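Local coordinates for transcription termination factor FttA (Methanosarcina mazei, PDB 2XR1), which probably terminates transcription genome-wide by cleaving nascent RNA at the RNA polymerase exit channel, as a two-zinc nuclease of the metallo-beta-lactamase superfamily, at residues 145-150 with 275-280; 252-257 with 302-307; 603-608 with 614-619; 591-596 with 624-629; 398-403 with 533-538. All blocks are in the same frame, centred on the assembly; numbering follows the deposited sequence.

How the interactions relate
Starting from the N terminus, interaction 1 closes a loop from 145-150 to 275-280 and ties the KH-bearing part of the chain to the metallo-beta-lactamase domain. Interaction 2 (252-257 with 302-307) opens before that loop is shut, so the two cross; they also touch, through Gln280 against Pro255 and Val277 against Leu305. Interaction 5 follows in series, joining a helix and a strand of the beta-CASP region, its centre about 29 Å from that of interaction 1. Interaction 4 (591-596 with 624-629) then encloses interaction 3 (603-608 with 614-619). Their centres are about 10 Å apart, and both reach neighbouring strands of one sheet.

Interaction 1 (145-150 with 275-280); sequences SRTVKN and LMVLLQ
Thr147 and Leu278 meet without any flat group between them: no ring, amide or guanidinium forms part of this interface, and the contact is made by branched side chains alone. The two cross at about a right angle, Thr147 OG1 lying 3.5 Å from Leu278 CD1, a van der Waals approach. The polar need of that hydroxyl is met by Glu453 OE2, which also binds Ser145 OG. Because CG2 of Thr147 stands trans to the backbone N, the methyl points at helix 270-290 and comes 4.4 Å from Val277 CG1. What meets here are two helices, 146-157 from the KH-bearing part of the chain and 270-290 of the metallo-beta-lactamase domain, with Thr147 and Leu278 CA atoms 6.8 Å apart. Ser145 is the N-cap of the first: its OG accepts from Val148 N at 3.1 Å, nearly straight at 172°. The helix 451-460, which carries Glu453, also touches Ser145 and Leu278 through Ile457.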
# COMPACT_ATOMS: atom_id res chain seq x y z
N SER B 145 -17.60 -35.07 -18.74
CA SER B 145 -17.05 -34.45 -17.57
C SER B 145 -18.01 -34.54 -16.42
O SER B 145 -19.10 -33.94 -16.45
CB SER B 145 -16.72 -33.00 -17.80
OG SER B 145 -16.26 -32.46 -16.59
N ARG B 146 -17.60 -35.28 -15.40
CA ARG B 146 -18.39 -35.44 -14.18
C ARG B 146 -18.41 -34.13 -13.38
O ARG B 146 -19.38 -33.86 -12.66
CB ARG B 146 -17.84 -36.62 -13.36
CG ARG B 146 -18.49 -36.83 -11.99
CD ARG B 146 -18.41 -38.31 -11.53
N THR B 147 -17.37 -33.32 -13.52
CA THR B 147 -17.31 -32.02 -12.86
C THR B 147 -18.29 -31.03 -13.48
O THR B 147 -19.02 -30.36 -12.78
CB THR B 147 -15.92 -31.43 -12.95
OG1 THR B 147 -14.97 -32.46 -12.69
CG2 THR B 147 -15.75 -30.22 -11.98
N VAL B 148 -18.29 -30.95 -14.79
CA VAL B 148 -19.21 -30.05 -15.47
C VAL B 148 -20.65 -30.32 -15.09
O VAL B 148 -21.39 -29.38 -14.87
CB VAL B 148 -19.07 -30.12 -17.02
CG1 VAL B 148 -20.28 -29.48 -17.69
CG2 VAL B 148 -17.80 -29.46 -17.46
N LYS B 149 -21.02 -31.60 -15.01
CA LYS B 149 -22.36 -32.01 -14.62
C LYS B 149 -22.67 -31.68 -13.16
O LYS B 149 -23.76 -31.21 -12.87
CB LYS B 149 -22.58 -33.50 -14.98
CG LYS B 149 -23.51 -34.33 -14.10
CD LYS B 149 -23.61 -35.78 -14.62
CE LYS B 149 -23.63 -36.85 -13.50
NZ LYS B 149 -24.95 -36.96 -12.79
N ASN B 150 -21.73 -31.93 -12.25
CA ASN B 150 -21.94 -31.64 -10.82
C ASN B 150 -22.15 -30.15 -10.57
O ASN B 150 -23.04 -29.77 -9.79
CB ASN B 150 -20.77 -32.13 -9.96
CG ASN B 150 -20.83 -33.60 -9.69
OD1 ASN B 150 -21.84 -34.13 -9.25
ND2 ASN B 150 -19.72 -34.27 -9.93
N LEU B 275 -12.25 -25.84 -14.07
CA LEU B 275 -10.98 -26.37 -13.62
C LEU B 275 -10.73 -25.96 -12.19
O LEU B 275 -10.33 -26.78 -11.39
CB LEU B 275 -9.84 -25.91 -14.52
CG LEU B 275 -9.90 -26.48 -15.94
CD1 LEU B 275 -9.05 -25.70 -16.97
CD2 LEU B 275 -9.59 -27.95 -15.86
N MET B 276 -11.03 -24.71 -11.86
CA MET B 276 -10.83 -24.16 -10.54
C MET B 276 -11.57 -24.99 -9.48
O MET B 276 -11.03 -25.30 -8.41
CB MET B 276 -11.34 -22.73 -10.50
CG MET B 276 -11.49 -22.13 -9.10
SD MET B 276 -11.68 -20.31 -9.21
CE MET B 276 -13.39 -20.16 -9.75
N VAL B 277 -12.82 -25.34 -9.76
CA VAL B 277 -13.58 -26.17 -8.82
C VAL B 277 -12.91 -27.54 -8.66
O VAL B 277 -12.75 -28.06 -7.55
CB VAL B 277 -15.07 -26.30 -9.26
CG1 VAL B 277 -15.77 -27.48 -8.57
CG2 VAL B 277 -15.80 -24.99 -8.95
N LEU B 278 -12.51 -28.12 -9.78
CA LEU B 278 -11.87 -29.44 -9.78
C LEU B 278 -10.60 -29.42 -8.96
O LEU B 278 -10.42 -30.25 -8.05
CB LEU B 278 -11.50 -29.86 -11.20
CG LEU B 278 -10.91 -31.25 -11.31
CD1 LEU B 278 -11.96 -32.25 -10.91
CD2 LEU B 278 -10.43 -31.48 -12.70
N LEU B 279 -9.73 -28.48 -9.28
CA LEU B 279 -8.45 -28.41 -8.60
C LEU B 279 -8.59 -28.02 -7.14
O LEU B 279 -7.84 -28.49 -6.33
CB LEU B 279 -7.51 -27.44 -9.28
CG LEU B 279 -7.05 -27.79 -10.69
CD1 LEU B 279 -6.18 -26.64 -11.23
CD2 LEU B 279 -6.36 -29.16 -10.71
N GLN B 280 -9.53 -27.16 -6.80
CA GLN B 280 -9.71 -26.76 -5.42
C GLN B 280 -10.19 -27.91 -4.56
O GLN B 280 -9.59 -28.20 -3.51
CB GLN B 280 -10.66 -25.57 -5.33
CG GLN B 280 -10.04 -24.22 -5.75
CD GLN B 280 -11.01 -23.06 -5.71
OE1 GLN B 280 -12.17 -23.24 -5.38
NE2 GLN B 280 -10.55 -21.87 -6.04

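Interaction 2 (252-257 with 302-307); sequences GLVPLL and AKTLKH
Val254 and Pro255, in the first turn of helix 254-259 of the metallo-beta-lactamase domain, pack against one residue, Thr304 of helix 299-306. Thr304 presents a different branch to each. Its chi1 of -62° sets OG1 beside the backbone N and opposite the carbonyl carbon, which leaves the methyl opposite the N; that methyl comes across Val254 at about a right angle, with CG2 3.8 Å from Val254 CG1. Its hydroxyl lies over the proline, OG1 being 3.5 Å from Pro255 CA and 3.7 Å from Pro255 CG. This second approach is packing only; the hydrogen bond of Thr304 OG1 goes to Met300 O, one turn back in its own helix. Helix 254-259 comes directly after the stretch that supplies Asp249 and His250 to a zinc ion, and the side chain of Val254 lies about 13 Å from a bound zinc ion, too far to be a ligand. Leu253 is the N-cap residue, and a proline two places later suits a first turn, where the missing N-H costs no helical bond. On the partner segment, His307 turns back on its own chain: ND1 donates to Lys303 O at 2.7 Å, with an N-H...O angle of 152° and the oxygen tilted 18° out of the imidazole plane. The His307 ring also meets that of Phe258, while Gln280 and Tyr296 touch Pro255.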
# COMPACT_ATOMS: atom_id res chain seq x y z
N GLY B 252 -5.93 -20.89 -5.95
CA GLY B 252 -6.04 -21.79 -4.82
C GLY B 252 -6.50 -21.26 -3.47
O GLY B 252 -7.01 -22.00 -2.67
N LEU B 253 -6.28 -19.97 -3.21
CA LEU B 253 -6.73 -19.37 -1.97
C LEU B 253 -7.90 -18.41 -2.16
O LEU B 253 -8.34 -17.77 -1.21
CB LEU B 253 -5.58 -18.67 -1.28
CG LEU B 253 -4.57 -19.63 -0.61
CD1 LEU B 253 -3.42 -18.83 -0.05
CD2 LEU B 253 -5.20 -20.45 0.45
N VAL B 254 -8.49 -18.40 -3.34
CA VAL B 254 -9.68 -17.61 -3.52
C VAL B 254 -10.77 -18.02 -2.52
O VAL B 254 -11.48 -17.15 -2.02
CB VAL B 254 -10.21 -17.67 -4.94
CG1 VAL B 254 -11.68 -17.07 -5.03
CG2 VAL B 254 -9.24 -16.94 -5.85
N PRO B 255 -10.91 -19.31 -2.20
CA PRO B 255 -11.89 -19.60 -1.20
C PRO B 255 -11.53 -19.07 0.19
O PRO B 255 -12.44 -18.90 1.00
CB PRO B 255 -11.98 -21.14 -1.20
CG PRO B 255 -11.60 -21.52 -2.54
CD PRO B 255 -10.50 -20.52 -2.92
N LEU B 256 -10.26 -18.84 0.48
CA LEU B 256 -9.89 -18.29 1.79
C LEU B 256 -10.43 -16.87 1.93
O LEU B 256 -10.82 -16.44 3.01
CB LEU B 256 -8.36 -18.27 1.93
CG LEU B 256 -7.73 -17.96 3.28
CD1 LEU B 256 -8.23 -18.88 4.35
CD2 LEU B 256 -6.27 -18.08 3.17
N LEU B 257 -10.47 -16.13 0.80
CA LEU B 257 -11.10 -14.80 0.78
C LEU B 257 -12.53 -14.89 1.28
O LEU B 257 -12.95 -14.08 2.11
CB LEU B 257 -11.10 -14.19 -0.62
CG LEU B 257 -9.70 -13.91 -1.18
CD1 LEU B 257 -9.70 -13.41 -2.61
CD2 LEU B 257 -8.96 -12.93 -0.29
N ALA B 302 -17.93 -24.21 -2.56
CA ALA B 302 -19.32 -23.94 -2.96
C ALA B 302 -19.65 -22.45 -2.98
O ALA B 302 -20.25 -21.92 -3.95
CB ALA B 302 -20.28 -24.68 -2.05
N LYS B 303 -19.23 -21.75 -1.93
CA LYS B 303 -19.49 -20.34 -1.83
C LYS B 303 -18.78 -19.56 -2.94
O LYS B 303 -19.33 -18.60 -3.46
CB LYS B 303 -19.04 -19.82 -0.47
CG LYS B 303 -19.60 -18.44 -0.14
CD LYS B 303 -19.47 -18.12 1.34
CE LYS B 303 -20.39 -16.97 1.78
NZ LYS B 303 -20.38 -15.81 0.83
N THR B 304 -17.56 -19.97 -3.29
CA THR B 304 -16.83 -19.32 -4.35
C THR B 304 -17.53 -19.53 -5.70
O THR B 304 -17.52 -18.62 -6.55
CB THR B 304 -15.42 -19.88 -4.50
OG1 THR B 304 -14.70 -19.66 -3.29
CG2 THR B 304 -14.67 -19.26 -5.66
N LEU B 305 -18.07 -20.73 -5.91
CA LEU B 305 -18.71 -21.04 -7.18
C LEU B 305 -20.02 -20.24 -7.32
O LEU B 305 -20.35 -19.79 -8.40
CB LEU B 305 -18.96 -22.54 -7.30
CG LEU B 305 -19.69 -23.11 -8.51
CD1 LEU B 305 -18.95 -22.80 -9.79
CD2 LEU B 305 -19.87 -24.62 -8.33
N LYS B 306 -20.76 -20.07 -6.23
CA LYS B 306 -22.00 -19.27 -6.24
C LYS B 306 -21.70 -17.83 -6.57
O LYS B 306 -22.57 -17.09 -7.00
CB LYS B 306 -22.68 -19.29 -4.87
CG LYS B 306 -23.48 -20.50 -4.63
CD LYS B 306 -24.32 -20.41 -3.35
CE LYS B 306 -23.54 -20.85 -2.11
NZ LYS B 306 -24.41 -21.43 -1.09
N HIS B 307 -20.46 -17.42 -6.35
CA HIS B 307 -20.06 -16.06 -6.67
C HIS B 307 -19.25 -15.98 -7.93
O HIS B 307 -18.75 -14.91 -8.25
CB HIS B 307 -19.26 -15.46 -5.50
CG HIS B 307 -20.08 -15.21 -4.28
ND1 HIS B 307 -20.54 -16.22 -3.47
CD2 HIS B 307 -20.54 -14.06 -3.74
CE1 HIS B 307 -21.26 -15.71 -2.49
NE2 HIS B 307 -21.27 -14.39 -2.62

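Interaction 3 (603-608 with 614-619); sequences VFTEHG and VDLASS. With ZN (zinc ion), chain F.
Van der Waals packing joins Thr605 to Leu616 and Ala617. Methyl meets methyl where Thr605 CG2 lies 4.1 Å from Leu616 CD2, the two side chains meeting at a slant, while the hydroxyl oxygen Thr605 OG1 rests 3.8 Å from Ala617 CB. Strand and helix are close here, with the CA atoms of Thr605 and Ala617 6.2 Å apart. In the hydrogen-bonding group, Thr605 OG1, which sits between the backbone N and the carbonyl carbon (chi1 60°), is bonded to Cys613 O in the helix 610-624. Further along that helix two serines bond back to the carbonyls one turn earlier: Ser618 OG to Val614 O at 3.2 Å and Ser619 OG to Asp615 O at 2.9 Å. Each oxygen also accepts the backbone N of the same serine, from the other face of its plane. Asp615 has a salt bridge to Arg586. The metal bond lies at the C-terminal end of 603-608, where the strand has ended and His607 adopts positive phi and psi. His607 NE2 binds zinc at 2.2 Å, sharing the ion with Asp249, His250 and Asp355. The packing and the Thr605-Cys613 bond hold strand to helix, consistent with positioning the strand end that carries His607, whose ring is fixed by zinc on NE2 and Thr382 OG1 on ND1.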
# COMPACT_ATOMS: atom_id res chain seq x y z
N VAL B 603 6.49 -1.41 -18.21
CA VAL B 603 6.22 -2.78 -17.87
C VAL B 603 6.81 -3.19 -16.53
O VAL B 603 7.81 -2.66 -16.10
CB VAL B 603 6.50 -3.80 -19.00
CG1 VAL B 603 6.89 -3.13 -20.35
CG2 VAL B 603 7.38 -4.84 -18.55
N PHE B 604 6.11 -4.08 -15.84
CA PHE B 604 6.51 -4.56 -14.57
C PHE B 604 6.59 -6.05 -14.66
O PHE B 604 5.87 -6.66 -15.45
CB PHE B 604 5.48 -4.17 -13.53
CG PHE B 604 5.46 -2.72 -13.26
CD1 PHE B 604 6.38 -2.15 -12.41
CD2 PHE B 604 4.58 -1.89 -13.92
CE1 PHE B 604 6.36 -0.78 -12.17
CE2 PHE B 604 4.58 -0.56 -13.68
CZ PHE B 604 5.46 -0.02 -12.81
N THR B 605 7.46 -6.67 -13.88
CA THR B 605 7.61 -8.11 -14.00
C THR B 605 7.35 -8.84 -12.68
O THR B 605 7.51 -8.30 -11.64
CB THR B 605 8.99 -8.45 -14.58
OG1 THR B 605 10.00 -7.95 -13.71
CG2 THR B 605 9.15 -7.85 -15.94
N GLU B 606 6.94 -10.07 -12.76
CA GLU B 606 6.51 -10.86 -11.64
C GLU B 606 6.53 -12.33 -12.04
O GLU B 606 6.89 -12.66 -13.15
CB GLU B 606 5.11 -10.44 -11.16
CG GLU B 606 4.06 -10.26 -12.22
CD GLU B 606 3.11 -11.45 -12.46
OE1 GLU B 606 2.77 -12.25 -11.52
OE2 GLU B 606 2.62 -11.57 -13.63
N HIS B 607 6.21 -13.23 -11.10
CA HIS B 607 6.09 -14.67 -11.41
C HIS B 607 7.37 -15.20 -12.06
O HIS B 607 7.37 -15.67 -13.18
CB HIS B 607 4.89 -14.89 -12.28
CG HIS B 607 4.43 -16.30 -12.34
ND1 HIS B 607 5.08 -17.26 -13.06
CD2 HIS B 607 3.31 -16.89 -11.85
CE1 HIS B 607 4.41 -18.40 -12.99
NE2 HIS B 607 3.33 -18.20 -12.26
N GLY B 608 8.46 -15.10 -11.30
CA GLY B 608 9.72 -15.72 -11.66
C GLY B 608 10.57 -15.73 -10.42
O GLY B 608 10.24 -15.06 -9.45
N VAL B 614 14.19 -9.63 -12.41
CA VAL B 614 15.10 -8.50 -12.55
C VAL B 614 15.84 -8.52 -13.90
O VAL B 614 16.04 -7.47 -14.53
CB VAL B 614 16.09 -8.47 -11.31
CG1 VAL B 614 17.22 -7.46 -11.49
CG2 VAL B 614 15.27 -8.22 -10.00
N ASP B 615 16.22 -9.70 -14.36
CA ASP B 615 16.89 -9.85 -15.65
C ASP B 615 15.96 -9.45 -16.80
O ASP B 615 16.32 -8.68 -17.67
CB ASP B 615 17.31 -11.31 -15.87
CG ASP B 615 18.41 -11.48 -16.92
OD1 ASP B 615 18.45 -10.72 -17.96
OD2 ASP B 615 19.24 -12.42 -16.70
N LEU B 616 14.76 -9.99 -16.79
CA LEU B 616 13.82 -9.65 -17.81
C LEU B 616 13.51 -8.14 -17.79
O LEU B 616 13.47 -7.51 -18.84
CB LEU B 616 12.54 -10.48 -17.66
CG LEU B 616 11.53 -10.26 -18.77
CD1 LEU B 616 12.08 -10.72 -20.10
CD2 LEU B 616 10.21 -10.94 -18.46
N ALA B 617 13.30 -7.57 -16.61
CA ALA B 617 12.95 -6.15 -16.55
C ALA B 617 14.02 -5.31 -17.24
O ALA B 617 13.71 -4.60 -18.17
CB ALA B 617 12.72 -5.68 -15.14
N SER B 618 15.28 -5.43 -16.78
CA SER B 618 16.34 -4.58 -17.30
C SER B 618 16.63 -4.91 -18.74
O SER B 618 17.01 -4.02 -19.48
CB SER B 618 17.62 -4.66 -16.46
OG SER B 618 18.11 -5.94 -16.35
N SER B 619 16.40 -6.14 -19.16
CA SER B 619 16.51 -6.44 -20.58
C SER B 619 15.52 -5.63 -21.42
O SER B 619 15.93 -5.07 -22.46
CB SER B 619 16.41 -7.93 -20.84
OG SER B 619 17.56 -8.52 -20.29
ZN ZN F . 1.64 -19.55 -12.39

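Interaction 4 (591-596 with 624-629); sequences EYVKRM and LKIETR
Apolar contacts carry the join between Lys594 and Leu624. The lysine runs extended, its CG pointing directly away from the backbone N (chi1 -179°), and its aliphatic chain passes across the leucine at about a right angle: Leu624 CD2 is 3.6 Å from Lys594 CG. The other methyl, CD1, turns to the helix backbone, 3.9 Å from Lys594 CA and 4.3 Å from Val593 CB. Deeper in, Val593 CG1 meets Ile626 CD1 at 3.8 Å, and both residues also touch Val603 of the neighbouring strand. Ionic and flat-group contacts lie within 591-596: Glu591 CB sits over one face of the Arg595 guanidinium, while the ion pair of Arg595 NH2 with Glu591 OE2 is long at 3.7 Å. Glu591 OE2 has a second partner in Arg587. Lys625, with phi 63°, turns the chain from helix 610-624 toward strand 627-630. The arrangement is that of a beta-alpha-beta unit, strands 602-606 and 627-630 joined by helix 610-624, with helix 586-594 packed against it.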
# COMPACT_ATOMS: atom_id res chain seq x y z
N GLU B 591 9.53 -10.96 -27.24
CA GLU B 591 8.79 -10.72 -28.47
C GLU B 591 7.38 -10.20 -28.12
O GLU B 591 6.90 -9.27 -28.77
CB GLU B 591 8.76 -11.99 -29.34
CG GLU B 591 10.11 -12.37 -30.01
CD GLU B 591 10.13 -13.80 -30.73
OE1 GLU B 591 9.34 -14.72 -30.31
OE2 GLU B 591 10.93 -13.98 -31.74
N TYR B 592 6.78 -10.74 -27.06
CA TYR B 592 5.44 -10.34 -26.63
C TYR B 592 5.32 -8.85 -26.36
O TYR B 592 4.35 -8.21 -26.80
CB TYR B 592 5.05 -11.05 -25.34
CG TYR B 592 3.61 -10.78 -24.92
CD1 TYR B 592 2.57 -11.44 -25.54
CD2 TYR B 592 3.32 -9.93 -23.88
CE1 TYR B 592 1.27 -11.25 -25.16
CE2 TYR B 592 2.01 -9.70 -23.50
CZ TYR B 592 0.98 -10.38 -24.17
OH TYR B 592 -0.34 -10.17 -23.83
N VAL B 593 6.28 -8.31 -25.61
CA VAL B 593 6.32 -6.89 -25.30
C VAL B 593 6.74 -6.11 -26.51
O VAL B 593 6.10 -5.15 -26.87
CB VAL B 593 7.26 -6.56 -24.13
CG1 VAL B 593 7.10 -5.11 -23.71
CG2 VAL B 593 6.95 -7.42 -22.97
N LYS B 594 7.81 -6.55 -27.16
CA LYS B 594 8.35 -5.86 -28.37
C LYS B 594 7.31 -5.62 -29.47
O LYS B 594 7.28 -4.57 -30.11
CB LYS B 594 9.51 -6.68 -28.97
CG LYS B 594 10.14 -6.05 -30.20
CD LYS B 594 11.50 -6.63 -30.61
CE LYS B 594 12.14 -5.67 -31.63
NZ LYS B 594 13.64 -5.82 -31.91
N ARG B 595 6.49 -6.63 -29.72
CA ARG B 595 5.49 -6.60 -30.77
C ARG B 595 4.08 -6.14 -30.27
O ARG B 595 3.14 -6.03 -31.06
CB ARG B 595 5.35 -7.98 -31.39
CG ARG B 595 6.13 -8.14 -32.59
CD ARG B 595 7.36 -8.93 -32.43
NE ARG B 595 7.13 -10.36 -32.51
CZ ARG B 595 8.03 -11.25 -32.94
NH1 ARG B 595 9.21 -10.86 -33.39
NH2 ARG B 595 7.75 -12.55 -32.91
N MET B 596 3.96 -5.85 -28.97
CA MET B 596 2.70 -5.33 -28.44
C MET B 596 2.26 -4.03 -29.19
O MET B 596 3.10 -3.17 -29.50
CB MET B 596 2.81 -5.04 -26.95
CG MET B 596 1.48 -4.90 -26.31
SD MET B 596 1.54 -4.91 -24.53
CE MET B 596 1.83 -6.65 -24.21
N LEU B 624 14.40 -2.51 -25.62
CA LEU B 624 13.21 -1.89 -26.19
C LEU B 624 12.99 -0.45 -25.77
O LEU B 624 12.10 0.20 -26.29
CB LEU B 624 11.99 -2.72 -25.84
CG LEU B 624 12.12 -4.17 -26.26
CD1 LEU B 624 11.00 -4.98 -25.61
CD2 LEU B 624 12.14 -4.28 -27.81
N LYS B 625 13.79 0.04 -24.84
CA LYS B 625 13.68 1.40 -24.34
C LYS B 625 12.36 1.66 -23.62
O LYS B 625 11.96 2.79 -23.45
CB LYS B 625 13.92 2.44 -25.45
CG LYS B 625 15.40 2.66 -25.78
N ILE B 626 11.67 0.63 -23.16
CA ILE B 626 10.46 0.85 -22.36
C ILE B 626 10.84 0.83 -20.87
O ILE B 626 11.48 -0.08 -20.40
CB ILE B 626 9.44 -0.28 -22.61
CG1 ILE B 626 9.03 -0.34 -24.06
CG2 ILE B 626 8.22 -0.13 -21.75
CD1 ILE B 626 8.35 -1.64 -24.39
N GLU B 627 10.45 1.82 -20.10
CA GLU B 627 10.76 1.79 -18.66
C GLU B 627 10.16 0.58 -17.95
O GLU B 627 8.92 0.43 -17.87
CB GLU B 627 10.25 3.04 -18.00
CG GLU B 627 10.66 3.17 -16.56
CD GLU B 627 10.17 4.47 -15.95
OE1 GLU B 627 10.67 5.56 -16.35
OE2 GLU B 627 9.25 4.40 -15.09
N THR B 628 11.01 -0.30 -17.43
CA THR B 628 10.48 -1.49 -16.77
C THR B 628 11.27 -1.91 -15.53
O THR B 628 12.48 -1.73 -15.46
CB THR B 628 10.29 -2.68 -17.75
OG1 THR B 628 11.18 -3.74 -17.42
CG2 THR B 628 10.47 -2.25 -19.21
N ARG B 629 10.58 -2.51 -14.57
CA ARG B 629 11.12 -2.80 -13.26
C ARG B 629 10.38 -3.96 -12.58
O ARG B 629 9.15 -4.10 -12.74
CB ARG B 629 10.97 -1.56 -12.41
CG ARG B 629 11.12 -1.82 -10.92
CD ARG B 629 11.54 -0.53 -10.13
NE ARG B 629 10.46 0.48 -10.05
CZ ARG B 629 9.35 0.37 -9.31
NH1 ARG B 629 9.11 -0.72 -8.58
NH2 ARG B 629 8.47 1.38 -9.33

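Interaction 5 (398-403 with 533-538); sequences KHLQMV and TLVFVG
Thr407 OG1 is the polar atom that ties Val403 to Thr533, since it is hydrogen-bonded both to Val403 O, one turn earlier in its own helix, and to Thr533 OG1 on the strand. Thr533 thus has its hydroxyl bonded to Thr407 and its methyl against the helix: chi1 of -55° puts OG1 beside the backbone N and CG2 across from it, 4.0 Å from Val403 CG1. The same Val403 methyl also approaches Val535 CG2 at 4.2 Å, the two valines sliding past each other in opposite directions. Val535 uses its other branch for Leu400. Leu400 CD1 meets Val535 CG1 at 3.7 Å, although the leucine's first bond is not aimed straight at the strand; chi1 (-170°) and chi2 (54°) together carry the methyl there. The axes of helix 398-403 and strand 533-536 run nearly antiparallel and 10.7 Å apart, the spacing of a helix lying on a sheet. That sheet is the six-stranded parallel sheet of the beta-CASP region, where strand 533-536 lies between strands 414-417 and 573-576. Leu534 points away from the helix, and Val427 and Val430 of helix 423-436 touch Leu400. The chemistry is thus chiefly that of a buried aliphatic seam, its methyl-to-methyl contacts consistent with the axis spacing, with a Thr533-Thr407 hydroxyl pair at one side that is also bonded to Val403 O.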
# COMPACT_ATOMS: atom_id res chain seq x y z
N LYS B 398 10.52 -34.62 -30.63
CA LYS B 398 11.47 -35.67 -30.99
C LYS B 398 12.25 -36.12 -29.76
O LYS B 398 12.41 -37.30 -29.55
CB LYS B 398 12.43 -35.25 -32.11
CG LYS B 398 12.85 -36.42 -33.04
N HIS B 399 12.64 -35.17 -28.93
CA HIS B 399 13.36 -35.47 -27.69
C HIS B 399 12.51 -36.32 -26.77
O HIS B 399 12.97 -37.34 -26.28
CB HIS B 399 13.79 -34.19 -26.96
CG HIS B 399 14.79 -34.41 -25.86
ND1 HIS B 399 15.41 -33.38 -25.21
CD2 HIS B 399 15.32 -35.55 -25.35
CE1 HIS B 399 16.26 -33.87 -24.32
NE2 HIS B 399 16.23 -35.18 -24.40
N LEU B 400 11.27 -35.91 -26.52
CA LEU B 400 10.42 -36.75 -25.68
C LEU B 400 10.28 -38.15 -26.25
O LEU B 400 10.28 -39.11 -25.51
CB LEU B 400 9.03 -36.15 -25.50
CG LEU B 400 8.20 -36.86 -24.44
CD1 LEU B 400 9.00 -36.90 -23.16
CD2 LEU B 400 6.86 -36.20 -24.22
N GLN B 401 10.16 -38.27 -27.57
CA GLN B 401 9.88 -39.55 -28.18
C GLN B 401 11.07 -40.45 -27.98
O GLN B 401 10.91 -41.60 -27.67
CB GLN B 401 9.57 -39.41 -29.66
CG GLN B 401 8.23 -38.76 -29.91
CD GLN B 401 7.98 -38.38 -31.37
OE1 GLN B 401 8.88 -37.90 -32.07
NE2 GLN B 401 6.75 -38.58 -31.82
N MET B 402 12.26 -39.90 -28.14
CA MET B 402 13.47 -40.68 -27.99
C MET B 402 13.71 -41.12 -26.55
O MET B 402 14.11 -42.26 -26.32
CB MET B 402 14.67 -39.90 -28.53
CG MET B 402 14.67 -39.84 -30.08
SD MET B 402 14.92 -41.49 -30.86
CE MET B 402 14.67 -41.13 -32.60
N VAL B 403 13.46 -40.25 -25.59
CA VAL B 403 13.63 -40.65 -24.19
C VAL B 403 12.65 -41.75 -23.83
O VAL B 403 13.03 -42.75 -23.20
CB VAL B 403 13.45 -39.49 -23.26
CG1 VAL B 403 13.33 -39.97 -21.84
CG2 VAL B 403 14.60 -38.52 -23.43
N THR B 533 13.09 -44.29 -16.04
CA THR B 533 13.39 -42.90 -16.31
C THR B 533 12.39 -41.93 -15.70
O THR B 533 11.19 -42.21 -15.64
CB THR B 533 13.43 -42.64 -17.80
OG1 THR B 533 14.35 -43.55 -18.41
CG2 THR B 533 13.88 -41.21 -18.09
N LEU B 534 12.89 -40.77 -15.27
CA LEU B 534 12.04 -39.75 -14.69
C LEU B 534 12.10 -38.52 -15.59
O LEU B 534 13.16 -37.91 -15.69
CB LEU B 534 12.53 -39.41 -13.28
CG LEU B 534 11.73 -38.33 -12.53
CD1 LEU B 534 10.39 -38.90 -12.15
CD2 LEU B 534 12.53 -37.85 -11.31
N VAL B 535 10.98 -38.14 -16.20
CA VAL B 535 11.00 -37.14 -17.27
C VAL B 535 10.45 -35.82 -16.79
O VAL B 535 9.27 -35.71 -16.51
CB VAL B 535 10.18 -37.62 -18.48
CG1 VAL B 535 10.37 -36.71 -19.69
CG2 VAL B 535 10.58 -39.07 -18.83
N PHE B 536 11.29 -34.81 -16.68
CA PHE B 536 10.82 -33.46 -16.38
C PHE B 536 10.47 -32.68 -17.65
O PHE B 536 11.34 -32.44 -18.47
CB PHE B 536 11.87 -32.68 -15.60
CG PHE B 536 12.06 -33.15 -14.20
CD1 PHE B 536 11.05 -33.00 -13.27
CD2 PHE B 536 13.25 -33.74 -13.80
CE1 PHE B 536 11.22 -33.44 -11.97
CE2 PHE B 536 13.42 -34.16 -12.49
CZ PHE B 536 12.41 -34.01 -11.59
N VAL B 537 9.22 -32.26 -17.78
CA VAL B 537 8.71 -31.67 -19.01
C VAL B 537 8.49 -30.18 -18.88
O VAL B 537 8.09 -29.53 -19.84
CB VAL B 537 7.40 -32.29 -19.43
CG1 VAL B 537 7.57 -33.80 -19.68
CG2 VAL B 537 6.37 -32.01 -18.41
N GLY B 538 8.76 -29.62 -17.72
CA GLY B 538 8.69 -28.18 -17.54
C GLY B 538 9.53 -27.75 -16.35
O GLY B 538 9.97 -28.61 -15.58